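PDB 1LJ8: mannitol dehydrogenase from Pseudomonas fluorescens, which binds NAD and probably catalyses the NAD-dependent interconversion of mannitol and fructose, as a long-chain dehydrogenase of the mannitol dehydrogenase family. Local coordinates for residues R26-I32 with D57-V63; V34-A40 with W254-C258; D69-R73 with M105-D110; Y81-L85 with V96-I102. All coordinates share one frame; numbering follows the deposited sequence.

Contact 1 (R26-I32 with D57-V63); sequences RQGIAHI and DWSICGV
Arg26 O takes a hydrogen bond from Ser59 N at the point where two parallel strands of the Rossmann-fold sheet, 27-32 and 59-63, come together. Gln27 turns its first side-chain carbons past Ser59, and its extended chain brings the amide alongside Cys61, with OE1 3.6 Å from Cys61 CB; the amide itself is bonded to Lys118 and Ser103. At Gly28 the pairing slips by one residue, a beta bulge, and Ser59 O accepts both Gly28 N at 2.9 Å and Ile29 N at 3.1 Å. Ile29 lies beside Ile60, the two side chains pointing the same way, while its CG1 reaches the edge of the Trp58 ring, 3.8 Å from CE3. From here the ladder is regular: Cys61 N bonds to Ile29 O, and His31 N to Cys61 O. Ala30 shares its face of the sheet with Cys61, Ile32 and Val63. His31 emerges on the other face, where CB meets Ile60 CG2; its imidazole nitrogens bond to Ser128 and Thr130, and the ring stacks on His38. Ile32, close to the bound NAD, runs alongside Val63, and its CG1 lies 3.9 Å from both Val63 CB and Val63 CG1.

Contact 2 (V34-A40 with W254-C258); sequences VGGFHRA and WPVVC. With NAD (nicotinamide-adenine-dinucleotide), chain B.
The guanidinium of Arg39 is stacked flat on the indole of Trp254, the planes 13° apart, and makes a cation-pi contact in which CZ lies 3.4 Å from the centroid of the six-membered ring, almost on its normal. Val256 CB lies against the opposite guanidinium face, offset toward its rim. Hydrogen bonds fix the rotation of the group. Arg39 NH1 donates to Trp254 O at 2.7 Å, close to the guanidinium plane, and NH2 adds a weak bond to Pro255 O; on its own segment, NE reaches Gly35 O from above the carbonyl plane. A bend at chi3 (-65°) turns the chain's end into this position. Apolar contacts follow at the next helix residue: Ala40 CB touches Val256 CG2 and Cys258 CB, each at 3.9 Å. Binding of NAD uses other groups of the 34-40 segment, the glycine-rich turn and helix start of a Rossmann fold. Gly36 N bonds to NAD O2A at 3.0 Å and Phe37 N to NAD O2N at 2.9 Å, while the Phe37 ring lies with one face over the nicotinamide. Strand 256-258 pairs with strand 83-87 at the rim of the sheet, Phe83 makes a further cation-pi contact with Arg39, and Trp254 packs on helix 69-77.

Contact 3 (D69-R73 with M105-D110); sequences DRKAR and MLLAED. With NAD (nicotinamide-adenine-dinucleotide), chain B.
Arg70 grips Glu109 side-on, guanidinium and carboxylate nearly coplanar, where helix 69-77 of the Rossmann fold packs over the end of strand 96-107 and the 3-10 turn 108-110. The salt bridge has two arms, each using a syn lone pair: Arg70 NE to Glu109 OE2, and Arg70 NH2 to Glu109 OE1 at 2.7 Å. Arg73 and Asp110 approach each other from opposite directions, with the two flat groups only 5° from a common plane; Arg73 NH1 bonds to Asp110 OD2 at 2.9 Å. Bends at chi2 and chi3 fold the Arg73 chain back over Leu107, and Leu107 CD1 lies against one guanidinium face, 3.4 Å from Arg73 NH1. Two waters lie at the guanidinium edge: one links Arg73 NH1 to Met105 O, the other joins NH2 to Asp110 OD1 and Glu109 OE2. Away from these charges, the extended selenomethionine side chain of Met105 reaches the helix, bringing CE 3.8 Å from Asp69 CB and near Ala72 CB. Leu107 CD2 also borders Asp69. The Asp69 carboxylate turns to the coenzyme, with OD2 held by Arg66 N and Asp69 OD1 accepting from both adenosine ribose hydroxyls, NAD O2B at 2.6 Å and NAD O3B at 3.1 Å.

Contact 4 (Y81-L85 with V96-I102); sequences YLFTL and VRVIGSI
Phe83 lays its ring across Ile99. With chi1 at 60°, CG stands between the backbone N and the carbonyl carbon, and this swings the ring from its own strand over the neighbouring one. Beyond CB and CG, Phe83 CE1 lies 3.7 Å from Ile99 CB and near Ile99 CG1. At the far end Phe83 CZ is 3.5 Å from Ile99 CG2, and on the other flank Phe83 CE2 comes 3.7 Å from Ile102 CD1. Ile99 CB sits over one face of the ring, offset toward the rim, in a CH-pi contact 24° off the normal.

The two backbones form a beta hairpin of strands 83-87 and 96-107, antiparallel neighbours within the otherwise largely parallel Rossmann-type sheet. Ile99 N donates to Phe83 O in an almost perfectly straight bond. Leu85 and Arg97 make the next hydrogen-bonded pair, joined in both directions, with Leu85 N to Arg97 O at 2.7 Å. Between them Thr84 and Val98 form a non-hydrogen-bonded pair on the opposite face from Phe83. There the Thr84 methyl CG2 presses against Val96 CG1 at 3.5 Å, a tight carbon contact, while Thr84 OG1 bonds to Asp252.

On the Phe83 face, Ile99 CG1 also meets Leu85 CB. Past the regular pairing, a water accepts from Ile102 N at 2.9 Å and lies within hydrogen-bonding distance of Tyr81 O and Ile99 O. Tyr81 CB meets Ile102 O at 3.3 Å.

Overall arrangement
All four contacts belong to the Rossmann domain and reach one mixed seven-stranded sheet. Strand 59-64 of contact 1 neighbours strand 96-107, which contacts 3 and 4 share; strand 83-87 of contact 4 then neighbours strand 256-258 of contact 2. Contacts 2 and 4 are the closest pair, their centres about 9 Å apart, and contacts 3 and 4 the most distant at about 18 Å. The segments of contacts 1 and 2 alternate along the chain; contact 1 closes before contacts 3 and 4, with contact 4 nested inside contact 3 and both inside contact 2. Contacts 2 and 3 both touch NAD, at its pyrophosphate and nicotinamide and at its adenosine ribose respectively, so the NAD site is lined by segments that also pack against this sheet.

Contact 1 (R26-I32 with D57-V63)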
# COMPACT_ATOMS: atom_id res chain seq x y z
N ARG A 26 -8.95 -2.69 -25.31
CA ARG A 26 -8.25 -1.43 -25.63
C ARG A 26 -8.05 -0.72 -24.29
O ARG A 26 -8.86 -0.86 -23.39
CB ARG A 26 -9.07 -0.55 -26.57
CG ARG A 26 -9.31 -1.24 -27.95
CD ARG A 26 -8.00 -1.36 -28.71
NE ARG A 26 -8.17 -1.91 -30.06
CZ ARG A 26 -8.05 -3.21 -30.36
NH1 ARG A 26 -7.76 -4.10 -29.41
NH2 ARG A 26 -8.21 -3.62 -31.61
N GLN A 27 -6.98 0.06 -24.21
CA GLN A 27 -6.60 0.69 -22.93
C GLN A 27 -7.36 1.93 -22.54
O GLN A 27 -7.67 2.78 -23.38
CB GLN A 27 -5.11 1.03 -22.96
CG GLN A 27 -4.21 -0.21 -23.05
CD GLN A 27 -2.80 0.12 -23.41
OE1 GLN A 27 -2.47 1.29 -23.66
NE2 GLN A 27 -1.95 -0.89 -23.47
N GLY A 28 -7.65 2.02 -21.24
CA GLY A 28 -8.32 3.19 -20.71
C GLY A 28 -7.73 3.65 -19.40
O GLY A 28 -8.04 4.76 -18.91
N ILE A 29 -6.91 2.79 -18.79
CA ILE A 29 -6.27 3.14 -17.52
C ILE A 29 -4.76 3.00 -17.64
O ILE A 29 -4.29 2.02 -18.24
CB ILE A 29 -6.74 2.15 -16.41
CG1 ILE A 29 -8.26 2.27 -16.22
CG2 ILE A 29 -5.94 2.35 -15.09
CD1 ILE A 29 -8.86 1.06 -15.42
N ALA A 30 -4.02 3.99 -17.11
CA ALA A 30 -2.56 3.88 -17.03
C ALA A 30 -2.30 3.75 -15.51
O ALA A 30 -2.65 4.65 -14.71
CB ALA A 30 -1.84 5.11 -17.58
N HIS A 31 -1.68 2.63 -15.12
CA HIS A 31 -1.41 2.41 -13.70
C HIS A 31 0.04 2.55 -13.31
O HIS A 31 0.89 1.80 -13.80
CB HIS A 31 -1.82 1.01 -13.25
CG HIS A 31 -1.68 0.84 -11.78
ND1 HIS A 31 -2.58 1.41 -10.89
CD2 HIS A 31 -0.67 0.33 -11.02
CE1 HIS A 31 -2.13 1.25 -9.65
NE2 HIS A 31 -0.97 0.61 -9.71
N ILE A 32 0.32 3.50 -12.42
CA ILE A 32 1.70 3.70 -12.00
C ILE A 32 1.99 2.88 -10.73
O ILE A 32 1.36 3.06 -9.67
CB ILE A 32 1.99 5.18 -11.73
CG1 ILE A 32 1.64 6.00 -12.99
CG2 ILE A 32 3.52 5.35 -11.37
CD1 ILE A 32 1.87 7.53 -12.80
N ASP A 57 -12.88 -1.72 -23.13
CA ASP A 57 -12.11 -0.55 -23.50
C ASP A 57 -11.43 0.08 -22.28
O ASP A 57 -10.92 1.23 -22.34
CB ASP A 57 -13.01 0.48 -24.20
CG ASP A 57 -14.14 0.97 -23.34
OD1 ASP A 57 -14.82 0.15 -22.67
OD2 ASP A 57 -14.36 2.20 -23.37
N TRP A 58 -11.37 -0.69 -21.20
CA TRP A 58 -10.73 -0.22 -19.96
C TRP A 58 -9.52 -1.07 -19.56
O TRP A 58 -9.23 -1.28 -18.37
CB TRP A 58 -11.75 -0.17 -18.82
CG TRP A 58 -12.72 1.00 -19.01
CD1 TRP A 58 -14.03 0.94 -19.44
CD2 TRP A 58 -12.45 2.37 -18.72
NE1 TRP A 58 -14.59 2.21 -19.42
CE2 TRP A 58 -13.65 3.10 -18.98
CE3 TRP A 58 -11.32 3.06 -18.26
CZ2 TRP A 58 -13.74 4.50 -18.79
CZ3 TRP A 58 -11.42 4.46 -18.07
CH2 TRP A 58 -12.63 5.17 -18.33
N SER A 59 -8.81 -1.56 -20.57
CA SER A 59 -7.59 -2.32 -20.31
C SER A 59 -6.58 -1.41 -19.62
O SER A 59 -6.60 -0.19 -19.76
CB SER A 59 -6.97 -2.81 -21.63
OG SER A 59 -5.84 -3.67 -21.37
N ILE A 60 -5.65 -2.03 -18.89
CA ILE A 60 -4.64 -1.29 -18.15
C ILE A 60 -3.26 -1.32 -18.82
O ILE A 60 -2.79 -2.37 -19.27
CB ILE A 60 -4.49 -1.92 -16.75
CG1 ILE A 60 -5.80 -1.74 -15.97
CG2 ILE A 60 -3.29 -1.29 -15.97
CD1 ILE A 60 -5.96 -2.88 -14.85
N CYS A 61 -2.64 -0.14 -18.92
CA CYS A 61 -1.26 -0.05 -19.40
C CYS A 61 -0.45 0.22 -18.12
O CYS A 61 -0.60 1.28 -17.46
CB CYS A 61 -1.06 1.13 -20.38
SG CYS A 61 0.69 1.13 -20.99
N GLY A 62 0.37 -0.75 -17.70
CA GLY A 62 1.21 -0.53 -16.52
C GLY A 62 2.27 0.54 -16.80
O GLY A 62 2.60 0.78 -17.98
N VAL A 63 2.79 1.15 -15.74
CA VAL A 63 3.81 2.20 -15.85
C VAL A 63 4.80 1.98 -14.71
O VAL A 63 4.40 1.93 -13.53
CB VAL A 63 3.18 3.60 -15.69
CG1 VAL A 63 4.31 4.68 -15.57
CG2 VAL A 63 2.29 3.92 -16.87

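Contact 2 (V34-A40 with W254-C258)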
# COMPACT_ATOMS: atom_id res chain seq x y z
N VAL A 34 3.16 -1.03 -10.86
CA VAL A 34 2.55 -2.35 -11.03
C VAL A 34 3.24 -3.34 -10.11
O VAL A 34 4.29 -3.89 -10.46
CB VAL A 34 2.65 -2.84 -12.50
CG1 VAL A 34 1.97 -4.27 -12.64
CG2 VAL A 34 1.93 -1.82 -13.42
N GLY A 35 2.66 -3.58 -8.93
CA GLY A 35 3.23 -4.54 -8.00
C GLY A 35 2.21 -5.64 -7.77
O GLY A 35 1.49 -6.04 -8.72
N GLY A 36 2.15 -6.12 -6.53
CA GLY A 36 1.17 -7.15 -6.24
C GLY A 36 -0.23 -6.61 -6.03
O GLY A 36 -1.20 -7.09 -6.62
N PHE A 37 -0.36 -5.58 -5.21
CA PHE A 37 -1.71 -5.09 -4.89
C PHE A 37 -2.52 -4.62 -6.08
O PHE A 37 -3.70 -4.93 -6.21
CB PHE A 37 -1.66 -3.96 -3.84
CG PHE A 37 -3.01 -3.55 -3.37
CD1 PHE A 37 -3.87 -4.47 -2.73
CD2 PHE A 37 -3.47 -2.27 -3.62
CE1 PHE A 37 -5.18 -4.07 -2.35
CE2 PHE A 37 -4.76 -1.85 -3.26
CZ PHE A 37 -5.63 -2.76 -2.62
N HIS A 38 -1.88 -3.88 -6.98
CA HIS A 38 -2.63 -3.43 -8.15
C HIS A 38 -3.22 -4.62 -8.89
O HIS A 38 -4.37 -4.61 -9.33
CB HIS A 38 -1.70 -2.69 -9.15
CG HIS A 38 -2.33 -2.50 -10.49
ND1 HIS A 38 -3.39 -1.63 -10.68
CD2 HIS A 38 -2.12 -3.12 -11.68
CE1 HIS A 38 -3.80 -1.73 -11.94
NE2 HIS A 38 -3.05 -2.63 -12.56
N ARG A 39 -2.41 -5.67 -9.03
CA ARG A 39 -2.84 -6.83 -9.78
C ARG A 39 -3.92 -7.65 -9.09
O ARG A 39 -4.80 -8.23 -9.76
CB ARG A 39 -1.61 -7.75 -10.06
CG ARG A 39 -0.55 -6.98 -10.92
CD ARG A 39 0.46 -8.00 -11.48
NE ARG A 39 1.22 -8.61 -10.38
CZ ARG A 39 1.76 -9.83 -10.44
NH1 ARG A 39 1.61 -10.57 -11.54
NH2 ARG A 39 2.43 -10.33 -9.37
N ALA A 40 -3.85 -7.72 -7.76
CA ALA A 40 -4.84 -8.52 -7.00
C ALA A 40 -6.14 -7.77 -6.75
O ALA A 40 -7.14 -8.39 -6.34
CB ALA A 40 -4.24 -8.90 -5.62
N TRP A 254 5.66 -14.81 -12.42
CA TRP A 254 5.29 -13.81 -11.37
C TRP A 254 3.80 -13.77 -11.13
O TRP A 254 3.09 -12.84 -11.53
CB TRP A 254 5.81 -12.41 -11.79
CG TRP A 254 5.73 -11.31 -10.71
CD1 TRP A 254 6.02 -11.44 -9.39
CD2 TRP A 254 5.31 -9.96 -10.91
NE1 TRP A 254 5.78 -10.23 -8.74
CE2 TRP A 254 5.35 -9.32 -9.66
CE3 TRP A 254 4.88 -9.24 -12.04
CZ2 TRP A 254 4.97 -7.97 -9.50
CZ3 TRP A 254 4.50 -7.92 -11.88
CH2 TRP A 254 4.54 -7.30 -10.62
N PRO A 255 3.29 -14.81 -10.48
CA PRO A 255 1.86 -14.79 -10.20
C PRO A 255 1.62 -13.80 -9.04
O PRO A 255 2.58 -13.32 -8.44
CB PRO A 255 1.57 -16.22 -9.76
CG PRO A 255 2.87 -16.66 -9.07
CD PRO A 255 3.96 -16.02 -9.98
N VAL A 256 0.37 -13.46 -8.76
CA VAL A 256 0.08 -12.60 -7.60
C VAL A 256 -0.71 -13.50 -6.63
O VAL A 256 -1.59 -14.25 -7.05
CB VAL A 256 -0.74 -11.33 -7.94
CG1 VAL A 256 -2.17 -11.66 -8.48
CG2 VAL A 256 -0.86 -10.44 -6.64
N VAL A 257 -0.33 -13.48 -5.35
CA VAL A 257 -1.05 -14.29 -4.36
C VAL A 257 -1.81 -13.32 -3.46
O VAL A 257 -1.34 -12.19 -3.20
CB VAL A 257 -0.07 -15.16 -3.48
CG1 VAL A 257 0.52 -16.29 -4.35
CG2 VAL A 257 1.03 -14.32 -2.88
N CYS A 258 -2.98 -13.74 -2.96
CA CYS A 258 -3.79 -12.82 -2.15
C CYS A 258 -4.85 -13.61 -1.42
O CYS A 258 -5.11 -14.77 -1.75
CB CYS A 258 -4.49 -11.79 -3.07
SG CYS A 258 -5.50 -12.52 -4.43
PA NAD B . 5.09 -3.94 -4.36
O1A NAD B . 6.34 -3.85 -3.64
O2A NAD B . 4.63 -5.18 -5.05
O5B NAD B . 5.01 -2.81 -5.48
C5B NAD B . 5.25 -1.41 -5.12
C4B NAD B . 5.22 -0.75 -6.51
O4B NAD B . 5.39 0.71 -6.29
C3B NAD B . 6.42 -1.09 -7.46
O3B NAD B . 5.90 -1.09 -8.80
C2B NAD B . 7.41 0.06 -7.19
O2B NAD B . 8.33 0.27 -8.25
C1B NAD B . 6.45 1.23 -7.08
N9A NAD B . 6.95 2.39 -6.41
C8A NAD B . 7.61 2.53 -5.20
N7A NAD B . 7.88 3.78 -4.92
C5A NAD B . 7.37 4.49 -6.00
C6A NAD B . 7.36 5.87 -6.22
N6A NAD B . 7.84 6.80 -5.39
N1A NAD B . 6.80 6.33 -7.40
C2A NAD B . 6.25 5.45 -8.34
N3A NAD B . 6.23 4.07 -8.13
C4A NAD B . 6.81 3.65 -6.93
O3 NAD B . 3.98 -3.47 -3.32
PN NAD B . 2.41 -3.79 -3.22
O1N NAD B . 2.21 -4.94 -2.33
O2N NAD B . 1.90 -3.89 -4.59
O5D NAD B . 1.85 -2.53 -2.45
C5D NAD B . 1.90 -1.28 -3.12
C4D NAD B . 1.00 -0.40 -2.38
O4D NAD B . -0.40 -0.73 -2.52
C3D NAD B . 1.23 -0.22 -0.83
O3D NAD B . 2.34 0.62 -0.54
C2D NAD B . -0.12 0.25 -0.33
O2D NAD B . -0.23 1.67 -0.39
C1D NAD B . -1.12 -0.45 -1.29
N1N NAD B . -1.73 -1.67 -0.75
C2N NAD B . -1.08 -2.91 -0.61
C3N NAD B . -1.76 -3.93 0.00
C7N NAD B . -1.04 -5.29 0.19
O7N NAD B . -1.60 -6.12 0.92
N7N NAD B . 0.14 -5.51 -0.34
C4N NAD B . -3.13 -3.74 0.52
C5N NAD B . -3.76 -2.47 0.33
C6N NAD B . -3.07 -1.40 -0.31

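Contact 3 (D69-R73 with M105-D110)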
# COMPACT_ATOMS: atom_id res chain seq x y z
N ASP A 69 11.32 -2.01 -11.53
CA ASP A 69 10.14 -2.36 -12.32
C ASP A 69 10.48 -3.11 -13.62
O ASP A 69 9.60 -3.68 -14.26
CB ASP A 69 9.35 -1.09 -12.68
CG ASP A 69 8.85 -0.36 -11.44
OD1 ASP A 69 8.52 -1.06 -10.45
OD2 ASP A 69 8.78 0.88 -11.43
N ARG A 70 11.75 -3.12 -14.02
CA ARG A 70 12.14 -3.80 -15.25
C ARG A 70 11.86 -5.29 -15.17
O ARG A 70 11.38 -5.89 -16.13
CB ARG A 70 13.65 -3.60 -15.53
CG ARG A 70 14.14 -4.07 -16.93
CD ARG A 70 15.67 -3.88 -16.99
NE ARG A 70 15.96 -2.57 -16.42
CZ ARG A 70 17.00 -2.27 -15.64
NH1 ARG A 70 17.93 -3.19 -15.34
NH2 ARG A 70 17.07 -1.05 -15.09
N LYS A 71 12.15 -5.90 -14.03
CA LYS A 71 11.90 -7.33 -13.87
C LYS A 71 10.41 -7.63 -14.00
O LYS A 71 10.04 -8.60 -14.65
CB LYS A 71 12.40 -7.85 -12.53
CG LYS A 71 12.21 -9.39 -12.38
CD LYS A 71 12.96 -9.97 -11.19
CE LYS A 71 13.09 -11.52 -11.33
NZ LYS A 71 11.75 -12.20 -11.44
N ALA A 72 9.55 -6.80 -13.39
CA ALA A 72 8.09 -7.01 -13.52
C ALA A 72 7.67 -6.95 -15.01
O ALA A 72 6.92 -7.79 -15.51
CB ALA A 72 7.34 -5.90 -12.72
N ARG A 73 8.14 -5.93 -15.72
CA ARG A 73 7.79 -5.77 -17.12
C ARG A 73 8.25 -6.99 -17.93
O ARG A 73 7.48 -7.53 -18.73
CB ARG A 73 8.46 -4.45 -17.65
CG ARG A 73 7.96 -3.96 -19.02
CD ARG A 73 8.59 -4.77 -20.21
NE ARG A 73 10.05 -4.86 -20.13
CZ ARG A 73 10.89 -3.90 -20.51
NH1 ARG A 73 10.42 -2.75 -21.01
NH2 ARG A 73 12.21 -4.06 -20.38
N MSE A 105 3.05 -2.67 -20.39
CA MSE A 105 3.66 -1.98 -19.26
C MSE A 105 4.86 -1.22 -19.84
O MSE A 105 5.71 -1.84 -20.50
CB MSE A 105 4.13 -2.97 -18.21
CG MSE A 105 4.79 -2.27 -17.02
SE MSE A 105 5.11 -3.48 -15.61
CE MSE A 105 6.24 -2.30 -14.47
N LEU A 106 4.88 0.10 -19.65
CA LEU A 106 5.96 0.96 -20.15
C LEU A 106 6.87 1.34 -18.99
O LEU A 106 6.40 1.48 -17.84
CB LEU A 106 5.39 2.24 -20.80
CG LEU A 106 4.39 2.03 -21.97
CD1 LEU A 106 4.07 3.41 -22.61
CD2 LEU A 106 4.93 1.03 -23.01
N LEU A 107 8.17 1.49 -19.28
CA LEU A 107 9.14 1.88 -18.27
C LEU A 107 9.70 3.25 -18.60
O LEU A 107 10.02 3.53 -19.78
CB LEU A 107 10.32 0.90 -18.26
CG LEU A 107 9.94 -0.55 -17.99
CD1 LEU A 107 11.25 -1.41 -17.96
CD2 LEU A 107 9.20 -0.65 -16.62
N ALA A 108 9.79 4.11 -17.60
CA ALA A 108 10.35 5.43 -17.83
C ALA A 108 11.77 5.31 -18.43
O ALA A 108 12.13 6.10 -19.32
CB ALA A 108 10.42 6.22 -16.49
N GLU A 109 12.57 4.34 -17.96
CA GLU A 109 13.96 4.17 -18.44
C GLU A 109 14.05 3.94 -19.96
O GLU A 109 15.13 4.15 -20.54
CB GLU A 109 14.70 3.00 -17.72
CG GLU A 109 14.08 1.59 -17.95
CD GLU A 109 14.81 0.43 -17.24
OE1 GLU A 109 15.29 0.63 -16.14
OE2 GLU A 109 14.89 -0.71 -17.77
N ASP A 110 12.97 3.47 -20.58
CA ASP A 110 12.98 3.22 -22.03
C ASP A 110 12.74 4.47 -22.87
O ASP A 110 13.13 4.52 -24.06
CB ASP A 110 11.95 2.13 -22.42
CG ASP A 110 12.33 0.77 -21.87
OD1 ASP A 110 13.54 0.52 -21.64
OD2 ASP A 110 11.43 -0.09 -21.67
PA NAD B . 5.09 -3.94 -4.36
O1A NAD B . 6.34 -3.85 -3.64
O2A NAD B . 4.63 -5.18 -5.05
O5B NAD B . 5.01 -2.81 -5.48
C5B NAD B . 5.25 -1.41 -5.12
C4B NAD B . 5.22 -0.75 -6.51
O4B NAD B . 5.39 0.71 -6.29
C3B NAD B . 6.42 -1.09 -7.46
O3B NAD B . 5.90 -1.09 -8.80
C2B NAD B . 7.41 0.06 -7.19
O2B NAD B . 8.33 0.27 -8.25
C1B NAD B . 6.45 1.23 -7.08
N9A NAD B . 6.95 2.39 -6.41
C8A NAD B . 7.61 2.53 -5.20
N7A NAD B . 7.88 3.78 -4.92
C5A NAD B . 7.37 4.49 -6.00
C6A NAD B . 7.36 5.87 -6.22
N6A NAD B . 7.84 6.80 -5.39
N1A NAD B . 6.80 6.33 -7.40
C2A NAD B . 6.25 5.45 -8.34
N3A NAD B . 6.23 4.07 -8.13
C4A NAD B . 6.81 3.65 -6.93
O3 NAD B . 3.98 -3.47 -3.32
PN NAD B . 2.41 -3.79 -3.22
O1N NAD B . 2.21 -4.94 -2.33
O2N NAD B . 1.90 -3.89 -4.59
O5D NAD B . 1.85 -2.53 -2.45
C5D NAD B . 1.90 -1.28 -3.12
C4D NAD B . 1.00 -0.40 -2.38
O4D NAD B . -0.40 -0.73 -2.52
C3D NAD B . 1.23 -0.22 -0.83
O3D NAD B . 2.34 0.62 -0.54
C2D NAD B . -0.12 0.25 -0.33
O2D NAD B . -0.23 1.67 -0.39
C1D NAD B . -1.12 -0.45 -1.29
N1N NAD B . -1.73 -1.67 -0.75
C2N NAD B . -1.08 -2.91 -0.61
C3N NAD B . -1.76 -3.93 0.00
C7N NAD B . -1.04 -5.29 0.19
O7N NAD B . -1.60 -6.12 0.92
N7N NAD B . 0.14 -5.51 -0.34
C4N NAD B . -3.13 -3.74 0.52
C5N NAD B . -3.76 -2.47 0.33
C6N NAD B . -3.07 -1.40 -0.31
O HOH W 1 7.81 -1.85 -22.06
O HOH W 2 14.09 -1.87 -20.62

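Contact 4 (Y81-L85 with V96-I102)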
# COMPACT_ATOMS: atom_id res chain seq x y z
N TYR A 81 1.61 -10.54 -21.08
CA TYR A 81 0.98 -9.72 -20.04
C TYR A 81 -0.11 -10.43 -19.24
O TYR A 81 -0.79 -9.81 -18.40
CB TYR A 81 0.52 -8.36 -20.60
CG TYR A 81 1.72 -7.46 -20.79
CD1 TYR A 81 2.37 -7.39 -22.02
CD2 TYR A 81 2.30 -6.78 -19.70
CE1 TYR A 81 3.60 -6.68 -22.15
CE2 TYR A 81 3.50 -6.07 -19.84
CZ TYR A 81 4.15 -6.04 -21.07
OH TYR A 81 5.39 -5.40 -21.17
N LEU A 82 -0.19 -11.74 -19.40
CA LEU A 82 -1.12 -12.54 -18.58
C LEU A 82 -0.40 -12.91 -17.23
O LEU A 82 0.81 -13.01 -17.19
CB LEU A 82 -1.48 -13.87 -19.29
CG LEU A 82 -2.21 -13.75 -20.64
CD1 LEU A 82 -2.34 -15.14 -21.30
CD2 LEU A 82 -3.57 -13.13 -20.43
N PHE A 83 -1.15 -13.08 -16.14
CA PHE A 83 -0.54 -13.51 -14.88
C PHE A 83 -1.63 -14.24 -14.12
O PHE A 83 -2.82 -14.01 -14.38
CB PHE A 83 0.03 -12.33 -14.06
CG PHE A 83 -0.98 -11.29 -13.66
CD1 PHE A 83 -1.66 -11.41 -12.43
CD2 PHE A 83 -1.28 -10.23 -14.50
CE1 PHE A 83 -2.64 -10.48 -12.05
CE2 PHE A 83 -2.26 -9.27 -14.15
CZ PHE A 83 -2.96 -9.39 -12.91
N THR A 84 -1.21 -15.08 -13.18
CA THR A 84 -2.16 -15.87 -12.40
C THR A 84 -2.46 -15.17 -11.08
O THR A 84 -1.54 -14.72 -10.36
CB THR A 84 -1.56 -17.26 -12.04
OG1 THR A 84 -0.98 -17.88 -13.22
CG2 THR A 84 -2.63 -18.19 -11.49
N LEU A 85 -3.74 -15.11 -10.75
CA LEU A 85 -4.20 -14.61 -9.46
C LEU A 85 -4.44 -15.91 -8.67
O LEU A 85 -5.28 -16.73 -9.06
CB LEU A 85 -5.46 -13.81 -9.61
CG LEU A 85 -5.88 -13.24 -8.23
CD1 LEU A 85 -6.29 -11.79 -8.35
CD2 LEU A 85 -7.00 -14.07 -7.71
N VAL A 96 -8.14 -20.11 -8.73
CA VAL A 96 -6.87 -19.84 -9.41
C VAL A 96 -7.38 -19.35 -10.75
O VAL A 96 -8.12 -20.06 -11.46
CB VAL A 96 -6.04 -21.11 -9.61
CG1 VAL A 96 -4.69 -20.73 -10.26
CG2 VAL A 96 -5.83 -21.79 -8.30
N ARG A 97 -6.99 -18.14 -11.12
CA ARG A 97 -7.52 -17.51 -12.31
C ARG A 97 -6.47 -16.74 -13.07
O ARG A 97 -5.65 -16.05 -12.47
CB ARG A 97 -8.60 -16.52 -11.84
CG ARG A 97 -9.12 -15.58 -12.92
CD ARG A 97 -10.21 -14.62 -12.33
NE ARG A 97 -11.43 -15.37 -11.98
CZ ARG A 97 -12.30 -15.85 -12.87
NH1 ARG A 97 -12.12 -15.67 -14.19
NH2 ARG A 97 -13.33 -16.59 -12.46
N VAL A 98 -6.48 -16.89 -14.40
CA VAL A 98 -5.58 -16.12 -15.23
C VAL A 98 -6.25 -14.75 -15.50
O VAL A 98 -7.40 -14.69 -15.93
CB VAL A 98 -5.31 -16.84 -16.57
CG1 VAL A 98 -4.56 -15.88 -17.50
CG2 VAL A 98 -4.45 -18.10 -16.28
N ILE A 99 -5.52 -13.65 -15.25
CA ILE A 99 -6.04 -12.30 -15.40
C ILE A 99 -5.52 -11.72 -16.71
O ILE A 99 -4.31 -11.79 -16.97
CB ILE A 99 -5.55 -11.40 -14.22
CG1 ILE A 99 -6.07 -11.99 -12.89
CG2 ILE A 99 -6.02 -9.95 -14.43
CD1 ILE A 99 -7.66 -11.89 -12.72
N GLY A 100 -6.43 -11.13 -17.51
CA GLY A 100 -6.02 -10.57 -18.79
C GLY A 100 -6.26 -9.08 -18.95
O GLY A 100 -6.16 -8.55 -20.07
N SER A 101 -6.54 -8.38 -17.85
CA SER A 101 -6.85 -6.94 -17.94
C SER A 101 -5.67 -5.98 -18.10
O SER A 101 -5.88 -4.80 -18.33
CB SER A 101 -7.68 -6.56 -16.72
OG SER A 101 -6.95 -6.92 -15.56
N ILE A 102 -4.43 -6.49 -17.97
CA ILE A 102 -3.25 -5.63 -18.19
C ILE A 102 -2.75 -6.07 -19.57
O ILE A 102 -2.49 -7.26 -19.80
CB ILE A 102 -2.17 -5.86 -17.13
CG1 ILE A 102 -2.68 -5.39 -15.76
CG2 ILE A 102 -0.85 -5.07 -17.51
CD1 ILE A 102 -1.68 -5.64 -14.60
O HOH W 3 -3.35 -9.10 -17.47